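Local structure of succinyl-CoA ligase (ADP-forming) subunit alpha (Methanosaeta concilii, 6HXI) at residues 399-411 with 501-514. The protein is a succinyl-CoA ligase alpha subunit that carries a helical region of the citrate synthase family and binds coenzyme A. Residues are numbered along the deposited sequence; the frame is centred on the assembly and turned at random.
Sequences EYAAHFIELVIQI and RVQLLISYARANFP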
ATOM      1  N   GLU B 399      32.777  10.636  -3.867  1.00 31.17           N
ATOM      2  CA  GLU B 399      32.849   9.699  -2.732  1.00 32.66           C
ATOM      3  C   GLU B 399      32.206  10.216  -1.438  1.00 34.63           C
ATOM      4  O   GLU B 399      31.431   9.471  -0.853  1.00 34.19           O
ATOM      5  CB  GLU B 399      34.304   9.235  -2.473  1.00 36.14           C
ATOM      6  CG  GLU B 399      34.772   8.308  -3.601  1.00 60.02           C
ATOM      7  CD  GLU B 399      36.170   7.729  -3.538  1.00 85.62           C
ATOM      8  OE1 GLU B 399      36.602   7.339  -2.428  1.00 72.20           O
ATOM      9  OE2 GLU B 399      36.800   7.595  -4.615  1.00 84.48           O
ATOM     10  N   TYR B 400      32.446  11.486  -1.032  1.00 30.60           N
ATOM     11  CA  TYR B 400      31.830  12.024   0.176  1.00 29.35           C
ATOM     12  C   TYR B 400      30.299  12.118   0.085  1.00 31.88           C
ATOM     13  O   TYR B 400      29.626  12.000   1.108  1.00 31.02           O
ATOM     14  CB  TYR B 400      32.427  13.392   0.619  1.00 30.75           C
ATOM     15  CG  TYR B 400      32.009  14.529  -0.292  1.00 32.47           C
ATOM     16  CD1 TYR B 400      32.731  14.822  -1.439  1.00 36.48           C
ATOM     17  CD2 TYR B 400      30.818  15.226  -0.074  1.00 32.56           C
ATOM     18  CE1 TYR B 400      32.332  15.826  -2.307  1.00 37.13           C
ATOM     19  CE2 TYR B 400      30.356  16.173  -0.994  1.00 32.58           C
ATOM     20  CZ  TYR B 400      31.122  16.466  -2.110  1.00 35.53           C
ATOM     21  OH  TYR B 400      30.807  17.462  -3.003  1.00 35.46           O
ATOM     22  N   ALA B 401      29.757  12.391  -1.112  1.00 27.95           N
ATOM     23  CA  ALA B 401      28.307  12.490  -1.300  1.00 27.04           C
ATOM     24  C   ALA B 401      27.659  11.068  -1.229  1.00 30.30           C
ATOM     25  O   ALA B 401      26.707  10.869  -0.488  1.00 30.24           O
ATOM     26  CB  ALA B 401      27.989  13.184  -2.638  1.00 27.34           C
ATOM     27  N   ALA B 402      28.213  10.080  -1.953  1.00 28.35           N
ATOM     28  CA  ALA B 402      27.714   8.697  -1.949  1.00 28.90           C
ATOM     29  C   ALA B 402      27.812   8.094  -0.526  1.00 32.50           C
ATOM     30  O   ALA B 402      26.887   7.436  -0.104  1.00 30.02           O
ATOM     31  CB  ALA B 402      28.519   7.859  -2.941  1.00 29.88           C
ATOM     32  N   HIS B 403      28.885   8.379   0.231  1.00 31.35           N
ATOM     33  CA  HIS B 403      29.009   7.888   1.600  1.00 34.07           C
ATOM     34  C   HIS B 403      28.041   8.579   2.531  1.00 33.61           C
ATOM     35  O   HIS B 403      27.582   7.960   3.475  1.00 33.10           O
ATOM     36  CB  HIS B 403      30.446   8.047   2.119  1.00 39.18           C
ATOM     37  CG  HIS B 403      30.689   7.396   3.450  1.00 48.10           C
ATOM     38  ND1 HIS B 403      30.441   8.075   4.659  1.00 53.27           N
ATOM     39  CD2 HIS B 403      31.182   6.167   3.741  1.00 53.38           C
ATOM     40  CE1 HIS B 403      30.804   7.243   5.629  1.00 54.20           C
ATOM     41  NE2 HIS B 403      31.264   6.087   5.135  1.00 54.67           N
ATOM     42  N   PHE B 404      27.743   9.856   2.293  1.00 28.56           N
ATOM     43  CA  PHE B 404      26.760  10.570   3.082  1.00 26.87           C
ATOM     44  C   PHE B 404      25.381   9.931   2.923  1.00 29.21           C
ATOM     45  O   PHE B 404      24.689   9.719   3.910  1.00 26.66           O
ATOM     46  CB  PHE B 404      26.729  12.059   2.712  1.00 28.89           C
ATOM     47  CG  PHE B 404      25.831  12.858   3.607  1.00 30.05           C
ATOM     48  CD1 PHE B 404      26.196  13.133   4.924  1.00 33.34           C
ATOM     49  CD2 PHE B 404      24.587  13.289   3.162  1.00 31.15           C
ATOM     50  CE1 PHE B 404      25.327  13.845   5.775  1.00 33.09           C
ATOM     51  CE2 PHE B 404      23.730  14.015   4.014  1.00 34.57           C
ATOM     52  CZ  PHE B 404      24.096  14.261   5.313  1.00 31.95           C
ATOM     53  N   ILE B 405      25.003   9.573   1.683  1.00 26.52           N
ATOM     54  CA  ILE B 405      23.726   8.915   1.406  1.00 25.34           C
ATOM     55  C   ILE B 405      23.632   7.614   2.205  1.00 28.73           C
ATOM     56  O   ILE B 405      22.615   7.384   2.866  1.00 26.97           O
ATOM     57  CB  ILE B 405      23.519   8.684  -0.120  1.00 26.65           C
ATOM     58  CG1 ILE B 405      23.285  10.048  -0.829  1.00 26.51           C
ATOM     59  CG2 ILE B 405      22.320   7.703  -0.358  1.00 22.85           C
ATOM     60  CD1 ILE B 405      23.380   9.987  -2.359  1.00 34.62           C
ATOM     61  N   GLU B 406      24.715   6.823   2.200  1.00 25.36           N
ATOM     62  CA  GLU B 406      24.767   5.554   2.928  1.00 24.54           C
ATOM     63  C   GLU B 406      24.752   5.761   4.449  1.00 29.51           C
ATOM     64  O   GLU B 406      24.159   4.956   5.156  1.00 27.85           O
ATOM     65  CB  GLU B 406      25.985   4.766   2.508  1.00 25.61           C
ATOM     66  CG  GLU B 406      25.886   4.320   1.040  1.00 36.81           C
ATOM     67  CD  GLU B 406      27.008   3.415   0.562  1.00 55.58           C
ATOM     68  OE1 GLU B 406      27.236   3.337  -0.665  1.00 52.31           O
ATOM     69  OE2 GLU B 406      27.642   2.755   1.413  1.00 64.80           O
ATOM     70  N   LEU B 407      25.362   6.869   4.946  1.00 26.56           N
ATOM     71  CA  LEU B 407      25.342   7.207   6.372  1.00 28.03           C
ATOM     72  C   LEU B 407      23.909   7.527   6.823  1.00 27.01           C
ATOM     73  O   LEU B 407      23.501   7.054   7.864  1.00 26.95           O
ATOM     74  CB  LEU B 407      26.285   8.384   6.617  1.00 30.63           C
ATOM     75  CG  LEU B 407      26.487   8.972   8.025  1.00 38.30           C
ATOM     76  CD1 LEU B 407      27.068   7.914   8.999  1.00 41.61           C
ATOM     77  CD2 LEU B 407      27.528  10.154   7.951  1.00 37.96           C
ATOM     78  N   VAL B 408      23.177   8.340   6.054  1.00 22.22           N
ATOM     79  CA  VAL B 408      21.798   8.741   6.325  1.00 23.03           C
ATOM     80  C   VAL B 408      20.901   7.479   6.410  1.00 29.93           C
ATOM     81  O   VAL B 408      20.143   7.364   7.358  1.00 30.18           O
ATOM     82  CB  VAL B 408      21.281   9.746   5.264  1.00 25.23           C
ATOM     83  CG1 VAL B 408      19.746   9.889   5.343  1.00 22.85           C
ATOM     84  CG2 VAL B 408      21.984  11.084   5.419  1.00 24.20           C
ATOM     85  N   ILE B 409      21.037   6.533   5.438  1.00 23.26           N
ATOM     86  CA  ILE B 409      20.299   5.269   5.421  1.00 21.11           C
ATOM     87  C   ILE B 409      20.493   4.486   6.709  1.00 25.04           C
ATOM     88  O   ILE B 409      19.516   4.021   7.271  1.00 26.52           O
ATOM     89  CB  ILE B 409      20.644   4.444   4.159  1.00 22.65           C
ATOM     90  CG1 ILE B 409      20.126   5.126   2.932  1.00 21.07           C
ATOM     91  CG2 ILE B 409      20.113   3.005   4.224  1.00 22.68           C
ATOM     92  CD1 ILE B 409      20.663   4.471   1.568  1.00 19.25           C
ATOM     93  N   GLN B 410      21.749   4.375   7.217  1.00 23.51           N
ATOM     94  CA  GLN B 410      22.064   3.693   8.485  1.00 22.80           C
ATOM     95  C   GLN B 410      21.479   4.398   9.673  1.00 26.28           C
ATOM     96  O   GLN B 410      20.929   3.773  10.575  1.00 27.60           O
ATOM     97  CB  GLN B 410      23.574   3.571   8.641  1.00 24.72           C
ATOM     98  CG  GLN B 410      24.151   2.670   7.555  1.00 21.81           C
ATOM     99  CD  GLN B 410      25.657   2.717   7.612  1.00 34.08           C
ATOM    100  OE1 GLN B 410      26.267   2.234   8.530  1.00 27.60           O
ATOM    101  NE2 GLN B 410      26.273   3.315   6.636  1.00 21.13           N
ATOM    102  N   ILE B 411      21.557   5.727   9.662  1.00 24.25           N
ATOM    103  CA  ILE B 411      21.040   6.558  10.769  1.00 25.12           C
ATOM    104  C   ILE B 411      19.535   6.503  10.870  1.00 30.90           C
ATOM    105  O   ILE B 411      19.002   6.492  11.977  1.00 31.68           O
ATOM    106  CB  ILE B 411      21.606   7.995  10.615  1.00 28.60           C
ATOM    107  CG1 ILE B 411      23.103   7.938  11.089  1.00 28.77           C
ATOM    108  CG2 ILE B 411      20.761   9.070  11.395  1.00 29.82           C
ATOM    109  CD1 ILE B 411      23.939   9.123  10.912  1.00 39.34           C
ATOM    110  N   ARG B 501      22.834  10.836  16.612  1.00 53.54           N
ATOM    111  CA  ARG B 501      22.486  10.745  15.189  1.00 50.74           C
ATOM    112  C   ARG B 501      22.856  12.036  14.459  1.00 54.29           C
ATOM    113  O   ARG B 501      23.403  11.970  13.356  1.00 55.10           O
ATOM    114  CB  ARG B 501      20.993  10.450  14.993  1.00 45.60           C
ATOM    115  CG  ARG B 501      20.467   9.182  15.667  1.00 48.99           C
ATOM    116  CD  ARG B 501      19.086   8.764  15.150  1.00 44.43           C
ATOM    117  NE  ARG B 501      17.969   9.507  15.753  1.00 41.08           N
ATOM    118  CZ  ARG B 501      16.747   9.578  15.220  1.00 70.90           C
ATOM    119  NH1 ARG B 501      16.474   8.963  14.070  1.00 61.28           N
ATOM    120  NH2 ARG B 501      15.798  10.291  15.812  1.00 65.64           N
ATOM    121  N   VAL B 502      22.594  13.198  15.100  1.00 47.98           N
ATOM    122  CA  VAL B 502      22.853  14.562  14.619  1.00 46.51           C
ATOM    123  C   VAL B 502      24.312  14.806  14.591  1.00 49.89           C
ATOM    124  O   VAL B 502      24.824  15.336  13.611  1.00 50.48           O
ATOM    125  CB  VAL B 502      22.134  15.638  15.498  1.00 50.31           C
ATOM    126  CG1 VAL B 502      22.613  17.056  15.193  1.00 50.05           C
ATOM    127  CG2 VAL B 502      20.622  15.546  15.390  1.00 48.91           C
ATOM    128  N   GLN B 503      24.992  14.484  15.683  1.00 47.54           N
ATOM    129  CA  GLN B 503      26.409  14.774  15.807  1.00 48.28           C
ATOM    130  C   GLN B 503      27.236  13.976  14.826  1.00 51.39           C
ATOM    131  O   GLN B 503      28.157  14.530  14.241  1.00 49.67           O
ATOM    132  CB  GLN B 503      26.901  14.627  17.255  1.00 50.73           C
ATOM    133  CG  GLN B 503      28.149  15.469  17.605  1.00 68.12           C
ATOM    134  CD  GLN B 503      28.144  16.905  17.101  1.00 88.98           C
ATOM    135  OE1 GLN B 503      27.402  17.782  17.592  1.00 84.74           O
ATOM    136  NE2 GLN B 503      29.000  17.170  16.113  1.00 75.98           N
ATOM    137  N   LEU B 504      26.854  12.712  14.590  1.00 48.45           N
ATOM    138  CA  LEU B 504      27.502  11.849  13.600  1.00 49.72           C
ATOM    139  C   LEU B 504      27.399  12.472  12.185  1.00 49.63           C
ATOM    140  O   LEU B 504      28.395  12.529  11.483  1.00 50.39           O
ATOM    141  CB  LEU B 504      26.881  10.439  13.630  1.00 49.98           C
ATOM    142  CG  LEU B 504      27.350   9.564  14.811  1.00 56.25           C
ATOM    143  CD1 LEU B 504      26.197   8.680  15.367  1.00 56.81           C
ATOM    144  CD2 LEU B 504      28.578   8.737  14.430  1.00 57.87           C
ATOM    145  N   LEU B 505      26.215  13.013  11.831  1.00 42.09           N
ATOM    146  CA  LEU B 505      25.924  13.664  10.540  1.00 39.23           C
ATOM    147  C   LEU B 505      26.650  14.971  10.371  1.00 44.09           C
ATOM    148  O   LEU B 505      27.301  15.189   9.352  1.00 46.53           O
ATOM    149  CB  LEU B 505      24.416  13.848  10.339  1.00 37.65           C
ATOM    150  CG  LEU B 505      23.586  12.618  10.076  1.00 41.65           C
ATOM    151  CD1 LEU B 505      22.130  12.900  10.289  1.00 40.77           C
ATOM    152  CD2 LEU B 505      23.814  12.060   8.668  1.00 47.36           C
ATOM    153  N   ILE B 506      26.589  15.826  11.375  1.00 40.73           N
ATOM    154  CA  ILE B 506      27.291  17.102  11.362  1.00 40.69           C
ATOM    155  C   ILE B 506      28.814  16.931  11.375  1.00 43.86           C
ATOM    156  O   ILE B 506      29.509  17.692  10.671  1.00 45.21           O
ATOM    157  CB  ILE B 506      26.812  17.986  12.535  1.00 44.30           C
ATOM    158  CG1 ILE B 506      25.397  18.539  12.271  1.00 44.58           C
ATOM    159  CG2 ILE B 506      27.843  19.085  12.845  1.00 46.20           C
ATOM    160  CD1 ILE B 506      24.916  19.622  13.355  1.00 51.39           C
ATOM    161  N   SER B 507      29.350  16.000  12.195  1.00 39.72           N
ATOM    162  CA  SER B 507      30.816  15.845  12.248  1.00 41.81           C
ATOM    163  C   SER B 507      31.365  15.384  10.870  1.00 43.82           C
ATOM    164  O   SER B 507      32.300  15.979  10.336  1.00 45.12           O
ATOM    165  CB  SER B 507      31.270  14.972  13.423  1.00 46.36           C
ATOM    166  OG  SER B 507      30.616  13.713  13.468  1.00 56.74           O
ATOM    167  N   TYR B 508      30.674  14.447  10.242  1.00 38.64           N
ATOM    168  CA  TYR B 508      31.022  14.010   8.893  1.00 37.20           C
ATOM    169  C   TYR B 508      31.011  15.168   7.841  1.00 41.32           C
ATOM    170  O   TYR B 508      31.937  15.261   7.048  1.00 43.77           O
ATOM    171  CB  TYR B 508      30.122  12.825   8.465  1.00 36.56           C
ATOM    172  CG  TYR B 508      30.471  12.282   7.093  1.00 38.14           C
ATOM    173  CD1 TYR B 508      31.455  11.309   6.941  1.00 42.17           C
ATOM    174  CD2 TYR B 508      29.940  12.855   5.940  1.00 38.48           C
ATOM    175  CE1 TYR B 508      31.875  10.893   5.678  1.00 46.45           C
ATOM    176  CE2 TYR B 508      30.344  12.437   4.668  1.00 39.39           C
ATOM    177  CZ  TYR B 508      31.283  11.432   4.545  1.00 46.57           C
ATOM    178  OH  TYR B 508      31.695  11.022   3.312  1.00 42.64           O
ATOM    179  N   ALA B 509      29.965  15.986   7.790  1.00 38.20           N
ATOM    180  CA  ALA B 509      29.858  17.079   6.818  1.00 37.70           C
ATOM    181  C   ALA B 509      30.900  18.142   7.052  1.00 42.77           C
ATOM    182  O   ALA B 509      31.539  18.605   6.100  1.00 44.02           O
ATOM    183  CB  ALA B 509      28.463  17.673   6.852  1.00 38.29           C
ATOM    184  N   ARG B 510      31.109  18.522   8.309  0.50 40.17           N
ATOM    185  CA  ARG B 510      32.136  19.510   8.640  0.50 41.54           C
ATOM    186  C   ARG B 510      33.515  19.017   8.172  0.50 45.15           C
ATOM    187  O   ARG B 510      34.209  19.756   7.473  0.50 44.19           O
ATOM    188  CB  ARG B 510      32.123  19.853  10.141  0.50 43.16           C
ATOM    189  CG  ARG B 510      30.934  20.729  10.536  0.50 52.52           C
ATOM    190  CD  ARG B 510      30.977  21.085  12.009  0.50 68.24           C
ATOM    191  NE  ARG B 510      30.864  22.527  12.227  0.50 80.45           N
ATOM    192  CZ  ARG B 510      30.580  23.088  13.399  0.50 95.85           C
ATOM    193  NH1 ARG B 510      30.500  24.406  13.508  0.50 85.41           N
ATOM    194  NH2 ARG B 510      30.366  22.333  14.469  0.50 83.36           N
ATOM    195  N   ALA B 511      33.846  17.738   8.452  1.00 42.31           N
ATOM    196  CA  ALA B 511      35.136  17.134   8.050  1.00 42.26           C
ATOM    197  C   ALA B 511      35.284  16.887   6.562  1.00 46.63           C
ATOM    198  O   ALA B 511      36.389  17.069   6.063  1.00 48.07           O
ATOM    199  CB  ALA B 511      35.349  15.830   8.807  1.00 42.60           C
ATOM    200  N   ASN B 512      34.199  16.467   5.844  1.00 42.43           N
ATOM    201  CA  ASN B 512      34.314  16.027   4.445  1.00 41.70           C
ATOM    202  C   ASN B 512      33.598  16.838   3.352  1.00 43.76           C
ATOM    203  O   ASN B 512      33.955  16.686   2.185  1.00 39.24           O
ATOM    204  CB  ASN B 512      33.856  14.558   4.345  1.00 42.60           C
ATOM    205  CG  ASN B 512      34.698  13.627   5.190  1.00 51.21           C
ATOM    206  OD1 ASN B 512      35.818  13.261   4.831  1.00 42.49           O
ATOM    207  ND2 ASN B 512      34.226  13.307   6.369  1.00 45.42           N
ATOM    208  N   PHE B 513      32.615  17.674   3.688  1.00 40.04           N
ATOM    209  CA  PHE B 513      31.948  18.426   2.621  1.00 38.42           C
ATOM    210  C   PHE B 513      32.754  19.607   2.162  1.00 43.99           C
ATOM    211  O   PHE B 513      33.137  20.429   3.000  1.00 46.82           O
ATOM    212  CB  PHE B 513      30.551  18.923   3.033  1.00 38.15           C
ATOM    213  CG  PHE B 513      29.407  17.947   3.060  1.00 37.53           C
ATOM    214  CD1 PHE B 513      29.642  16.575   3.168  1.00 37.94           C
ATOM    215  CD2 PHE B 513      28.079  18.402   3.089  1.00 35.56           C
ATOM    216  CE1 PHE B 513      28.578  15.686   3.285  1.00 36.88           C
ATOM    217  CE2 PHE B 513      27.034  17.519   3.192  1.00 36.93           C
ATOM    218  CZ  PHE B 513      27.288  16.167   3.314  1.00 35.49           C
ATOM    219  N   PRO B 514      32.925  19.789   0.843  1.00 39.06           N
ATOM    220  CA  PRO B 514      33.639  20.979   0.359  1.00 39.80           C
ATOM    221  C   PRO B 514      33.051  22.289   0.889  1.00 49.02           C
ATOM    222  O   PRO B 514      33.815  23.175   1.278  1.00 52.71           O
ATOM    223  CB  PRO B 514      33.536  20.848  -1.161  1.00 40.44           C
ATOM    224  CG  PRO B 514      33.470  19.357  -1.385  1.00 44.25           C
ATOM    225  CD  PRO B 514      32.568  18.896  -0.281  1.00 39.31           C
TER
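F513 turns the edge of its ring toward the face of F404, with F513 CZ 3.6 Å from F404 CG and the planes at 78°. On the opposite face of F404 sits V408 CG2. Y400 completes the aromatic cluster, and its ring meets F513 obliquely. P514 CD lies over one face of the Y400 ring in a CH-pi contact, 3.6 Å from the centroid; A401 CB is on the other face.

With CG anti to the backbone N (chi1 -178°), the Y508 ring extends across to helix 399-411. Y508 OH donates to Y400 O at 3.2 Å, in the carbonyl plane and on a lone pair. Y400 O also accepts from F404 N, so two donors share it. The H403 side chain crosses that of Y508 at a slant; the two rings are near parallel but slid apart, so they barely overlap. L407 CD2 packs 3.7 Å from Y508 CG.

Toward R501, L505 is a knob in a hole formed by F404, L407, V408 and I411. I411 CD1 touches L505 CG at 3.6 Å.

The helical segments 399-411 and 501-512 run almost antiparallel (175°) and belong to the all-helical citrate synthase-like region. L378 of the second subunit packs on L407 and I411, so the pair also borders a subunit interface. The contact is thus mainly apolar and aromatic, and the Y508 hydroxyl ties its ring to the backbone of the opposing helix.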